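Long-range contacts in hypothetical protein (Chromobacterium violaceum, PDB 2O3I), which is of unknown function but pairs an N-terminal and a C-terminal S-Me-THD-like domain, as members of the DUF917 family do: residues V65-A70 with G201-L206; V84-A89 with F157-S162. The protein carries 2 engineered substitutions. One frame throughout, in Å; residues are numbered along the deposited sequence.

Contact 1. Residues V65-A70 with G201-L206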
loop_
_atom_site.group_PDB
_atom_site.type_symbol
_atom_site.label_atom_id
_atom_site.label_comp_id
_atom_site.label_asym_id
_atom_site.label_seq_id
_atom_site.Cartn_x
_atom_site.Cartn_y
_atom_site.Cartn_z
ATOM N N VAL A 65 -13.311 14.457 -0.606
ATOM C CA VAL A 65 -12.885 14.068 0.735
ATOM C C VAL A 65 -13.875 13.087 1.333
ATOM O O VAL A 65 -15.070 13.169 1.065
ATOM C CB VAL A 65 -12.726 15.296 1.686
ATOM C CG1 VAL A 65 -14.083 15.943 1.989
ATOM C CG2 VAL A 65 -12.055 14.856 2.966
ATOM N N ALA A 66 -13.380 12.147 2.134
ATOM C CA ALA A 66 -14.254 11.155 2.749
ATOM C C ALA A 66 -13.562 10.275 3.782
ATOM O O ALA A 66 -12.382 10.450 4.100
ATOM C CB ALA A 66 -14.867 10.265 1.666
ATOM N N TYR A 67 -14.333 9.339 4.314
ATOM C CA TYR A 67 -13.832 8.364 5.264
ATOM C C TYR A 67 -13.812 7.072 4.452
ATOM O O TYR A 67 -14.656 6.862 3.585
ATOM C CB TYR A 67 -14.783 8.231 6.459
ATOM C CG TYR A 67 -14.277 8.867 7.733
ATOM C CD1 TYR A 67 -15.087 9.735 8.466
ATOM C CD2 TYR A 67 -13.005 8.582 8.222
ATOM C CE1 TYR A 67 -14.648 10.303 9.654
ATOM C CE2 TYR A 67 -12.551 9.147 9.420
ATOM C CZ TYR A 67 -13.381 10.007 10.129
ATOM O OH TYR A 67 -12.952 10.565 11.313
HETATM N N MSE A 68 -12.833 6.220 4.723
HETATM C CA MSE A 68 -12.691 4.953 4.012
HETATM C C MSE A 68 -12.268 3.874 5.019
HETATM O O MSE A 68 -11.568 4.161 5.997
HETATM C CB MSE A 68 -11.632 5.110 2.905
HETATM C CG MSE A 68 -11.347 3.863 2.074
HETATM SE SE MSE A 68 -9.834 4.108 0.847
HETATM C CE MSE A 68 -10.718 3.706 -0.826
ATOM N N GLY A 69 -12.709 2.641 4.794
ATOM C CA GLY A 69 -12.343 1.563 5.696
ATOM C C GLY A 69 -13.504 0.796 6.295
ATOM O O GLY A 69 -14.636 0.875 5.814
ATOM N N ALA A 70 -13.210 0.055 7.362
ATOM C CA ALA A 70 -14.199 -0.762 8.063
ATOM C C ALA A 70 -15.205 0.062 8.868
ATOM O O ALA A 70 -14.820 0.895 9.689
ATOM C CB ALA A 70 -13.486 -1.739 8.986
ATOM N N GLY A 201 -5.729 1.623 11.867
ATOM C CA GLY A 201 -6.786 1.023 12.656
ATOM C C GLY A 201 -7.997 0.637 11.830
ATOM O O GLY A 201 -9.137 0.788 12.276
ATOM N N GLN A 202 -7.740 0.153 10.617
ATOM C CA GLN A 202 -8.779 -0.288 9.686
ATOM C C GLN A 202 -9.626 0.804 9.018
ATOM O O GLN A 202 -10.595 0.491 8.320
ATOM C CB GLN A 202 -9.701 -1.300 10.374
ATOM C CG GLN A 202 -8.969 -2.490 11.005
ATOM C CD GLN A 202 -8.107 -3.257 10.011
ATOM O OE1 GLN A 202 -8.617 -3.892 9.081
ATOM N NE2 GLN A 202 -6.793 -3.197 10.202
ATOM N N PHE A 203 -9.274 2.072 9.224
ATOM C CA PHE A 203 -10.014 3.177 8.603
ATOM C C PHE A 203 -9.162 4.437 8.535
ATOM O O PHE A 203 -8.089 4.512 9.142
ATOM C CB PHE A 203 -11.308 3.493 9.368
ATOM C CG PHE A 203 -11.107 4.379 10.574
ATOM C CD1 PHE A 203 -10.476 3.896 11.720
ATOM C CD2 PHE A 203 -11.532 5.704 10.555
ATOM C CE1 PHE A 203 -10.273 4.725 12.826
ATOM C CE2 PHE A 203 -11.332 6.539 11.655
ATOM C CZ PHE A 203 -10.701 6.049 12.793
ATOM N N GLY A 204 -9.645 5.431 7.796
ATOM C CA GLY A 204 -8.907 6.673 7.679
ATOM C C GLY A 204 -9.524 7.688 6.738
ATOM O O GLY A 204 -10.397 7.360 5.933
ATOM N N GLY A 205 -9.069 8.933 6.848
ATOM C CA GLY A 205 -9.572 9.970 5.981
ATOM C C GLY A 205 -8.927 9.865 4.615
ATOM O O GLY A 205 -7.763 9.455 4.488
ATOM N N LEU A 206 -9.683 10.221 3.582
ATOM C CA LEU A 206 -9.165 10.183 2.220
ATOM C C LEU A 206 -9.393 11.506 1.511
ATOM O O LEU A 206 -10.441 12.136 1.657
ATOM C CB LEU A 206 -9.834 9.061 1.420
ATOM C CG LEU A 206 -9.658 9.077 -0.104
ATOM C CD1 LEU A 206 -8.195 8.845 -0.473
ATOM C CD2 LEU A 206 -10.545 8.003 -0.718
#
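The carbonyl O of Gln202 is approached by two neighbouring groups. The backbone N of Ala70 gives it a nearly straight hydrogen bond of 2.8 Å (166° at the hydrogen). Gly69 adds a weaker CA-H...O contact, with its CA 3.3 Å from the same oxygen. Both lie at the end of the paired region, just before helix 71-74, whose N-cap is Ala70. The strands run antiparallel. They join a strand of the N-terminal family region to one of the C-terminal region within the mixed sheet. Ala66 with Leu206 and Met68 with Gly204 are hydrogen-bonded pairs, each joined by two N-H...O bonds. Between Gly69 and Phe203, a non-hydrogen-bonded pair, the CA atoms are only 4.1 Å apart, an approach that the missing side chain of Gly69 allows.

The rings of Tyr67 and Phe203 lie side by side on one face and point the same way. Phe203 CG sits between its backbone N and carbonyl carbon (chi1 82°), which puts the ring beside Tyr67. The ring planes are turned 43° from each other, and Tyr67 CE2 comes 3.6 Å from Phe203 CE2, at the edge of the phenylalanine ring. Phe203 CB packs 3.4 Å from Met68 O. Tyr67 OH is hydrogen-bonded to Glu161, just past strand 156-159, the other neighbour of strand 203-211. The opposite face carries Ala66, Leu206 and selenomethionine Met68. The selenium of Met68 lies 4.3 Å from Leu206 CD2, and helix 183-194 touches the Met68 side chain.

The chemistry is mostly backbone pairing. Four strand-pair bonds and the one from Ala70 N fix the register, and side chains pack on both faces.

Contact 2. Residues V84-A89 with F157-S162; sequences VEAALA and FLAGES
Phe157 has its CG anti to its own carbonyl carbon and beside its backbone N (chi1 -57°). With chi2 at -74°, this lays one face of the ring under the methyl of Ala89. The result is a CH-pi contact: Ala89 CB stands 4.0 Å from the centroid of the Phe157 ring, 22° off the normal and offset toward the rim. The nearest ring atom is CD1 of Phe157, 3.8 Å from Ala89 CB. One turn back on the helix, the methyl of Ala86 comes 3.7 Å from Phe157 O. It also meets the methyl of Ala159, with the two CB atoms 4.1 Å apart. The Ala159 methyl also lies 3.7 Å from Glu85 CB, on the residue before Ala86. The small side chains let the backbones come close, with the CA atoms of Ala86 and Ala159 5.3 Å apart. No hydrogen bond links the two segments.

Helix 81-96 thus packs on one face of the mixed sheet, running roughly antiparallel to strand 156-159. Strands 203-211 and 165-171 flank that strand, and Ala207 and Cys165 on them touch Ala86 and Ala89. Helix 111-124 packs on Ala87, on another side of helix 81-96.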
loop_
_atom_site.group_PDB
_atom_site.type_symbol
_atom_site.label_atom_id
_atom_site.label_comp_id
_atom_site.label_asym_id
_atom_site.label_seq_id
_atom_site.Cartn_x
_atom_site.Cartn_y
_atom_site.Cartn_z
ATOM N N VAL A 84 -10.177 15.738 7.815
ATOM C CA VAL A 84 -9.681 17.099 7.977
ATOM C C VAL A 84 -8.177 17.125 7.683
ATOM O O VAL A 84 -7.677 17.988 6.949
ATOM C CB VAL A 84 -9.936 17.613 9.416
ATOM C CG1 VAL A 84 -9.174 18.900 9.654
ATOM C CG2 VAL A 84 -11.419 17.848 9.631
ATOM N N GLU A 85 -7.458 16.160 8.242
ATOM C CA GLU A 85 -6.015 16.094 8.039
ATOM C C GLU A 85 -5.653 15.794 6.577
ATOM O O GLU A 85 -4.665 16.318 6.057
ATOM C CB GLU A 85 -5.406 15.036 8.959
ATOM C CG GLU A 85 -3.931 15.246 9.218
ATOM C CD GLU A 85 -3.661 16.509 10.014
ATOM O OE1 GLU A 85 -2.710 17.241 9.665
ATOM O OE2 GLU A 85 -4.397 16.765 10.992
ATOM N N ALA A 86 -6.453 14.955 5.917
ATOM C CA ALA A 86 -6.212 14.604 4.511
ATOM C C ALA A 86 -6.447 15.817 3.613
ATOM O O ALA A 86 -5.662 16.094 2.698
ATOM C CB ALA A 86 -7.134 13.446 4.081
ATOM N N ALA A 87 -7.537 16.533 3.875
ATOM C CA ALA A 87 -7.872 17.721 3.099
ATOM C C ALA A 87 -6.810 18.806 3.303
ATOM O O ALA A 87 -6.540 19.597 2.403
ATOM C CB ALA A 87 -9.265 18.239 3.499
ATOM N N LEU A 88 -6.205 18.841 4.489
ATOM C CA LEU A 88 -5.157 19.823 4.779
ATOM C C LEU A 88 -3.893 19.498 3.985
ATOM O O LEU A 88 -3.159 20.389 3.554
ATOM C CB LEU A 88 -4.828 19.839 6.275
ATOM C CG LEU A 88 -5.685 20.778 7.124
ATOM C CD1 LEU A 88 -5.404 20.529 8.615
ATOM C CD2 LEU A 88 -5.386 22.233 6.731
ATOM N N ALA A 89 -3.638 18.210 3.806
ATOM C CA ALA A 89 -2.482 17.787 3.046
ATOM C C ALA A 89 -2.710 18.252 1.604
ATOM O O ALA A 89 -1.803 18.792 0.968
ATOM C CB ALA A 89 -2.338 16.263 3.109
ATOM N N PHE A 157 -4.425 11.200 -0.526
ATOM C CA PHE A 157 -3.975 11.351 0.848
ATOM C C PHE A 157 -4.845 10.566 1.827
ATOM O O PHE A 157 -6.062 10.715 1.839
ATOM C CB PHE A 157 -3.972 12.837 1.238
ATOM C CG PHE A 157 -3.132 13.712 0.336
ATOM C CD1 PHE A 157 -1.737 13.689 0.410
ATOM C CD2 PHE A 157 -3.734 14.541 -0.602
ATOM C CE1 PHE A 157 -0.952 14.484 -0.445
ATOM C CE2 PHE A 157 -2.967 15.337 -1.460
ATOM C CZ PHE A 157 -1.570 15.308 -1.382
ATOM N N LEU A 158 -4.206 9.714 2.626
ATOM C CA LEU A 158 -4.888 8.932 3.652
ATOM C C LEU A 158 -4.371 9.455 4.989
ATOM O O LEU A 158 -3.167 9.630 5.168
ATOM C CB LEU A 158 -4.569 7.446 3.518
ATOM C CG LEU A 158 -5.221 6.713 2.353
ATOM C CD1 LEU A 158 -4.641 5.302 2.282
ATOM C CD2 LEU A 158 -6.736 6.677 2.527
ATOM N N ALA A 159 -5.275 9.709 5.928
ATOM C CA ALA A 159 -4.860 10.247 7.215
ATOM C C ALA A 159 -5.476 9.561 8.425
ATOM O O ALA A 159 -6.604 9.071 8.371
ATOM C CB ALA A 159 -5.158 11.735 7.255
ATOM N N GLY A 160 -4.707 9.534 9.513
ATOM C CA GLY A 160 -5.152 8.938 10.764
ATOM C C GLY A 160 -5.791 9.994 11.649
ATOM O O GLY A 160 -5.900 11.158 11.257
ATOM N N GLU A 161 -6.206 9.604 12.850
ATOM C CA GLU A 161 -6.855 10.529 13.774
ATOM C C GLU A 161 -5.885 11.296 14.673
ATOM O O GLU A 161 -6.263 12.297 15.291
ATOM C CB GLU A 161 -7.863 9.766 14.642
ATOM C CG GLU A 161 -8.996 9.110 13.848
ATOM C CD GLU A 161 -9.914 10.130 13.183
ATOM O OE1 GLU A 161 -10.526 10.944 13.915
ATOM O OE2 GLU A 161 -10.024 10.117 11.935
ATOM N N SER A 162 -4.639 10.835 14.738
ATOM C CA SER A 162 -3.630 11.477 15.580
ATOM C C SER A 162 -2.779 12.501 14.831
ATOM O O SER A 162 -2.574 13.624 15.305
ATOM C CB SER A 162 -2.722 10.416 16.206
ATOM O OG SER A 162 -2.122 9.608 15.205
#

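Overall arrangement
After strands 3-5 and 49-52 and two early helices, the chain reaches strand 61-69, which ends within residues 65-70. It then enters helix 81-96 with residues 84-89. Some 67 residues past segment 84-89 comes segment 157-162, on strand 156-159, and contact 2 closes the first loop. Strand 203-211 then comes in beside strand 61-69, and contact 1 closes a longer loop with contact 2 nested inside it. In the sheet, strand 203-211 lies between strands 61-69 and 156-159. A probable hydrogen bond from Ala159 N to Gly205 O joins the two contacts, whose centres are about 10 Å apart. Contact 1 ties strand to strand, and contact 2 sets a helix on the sheet.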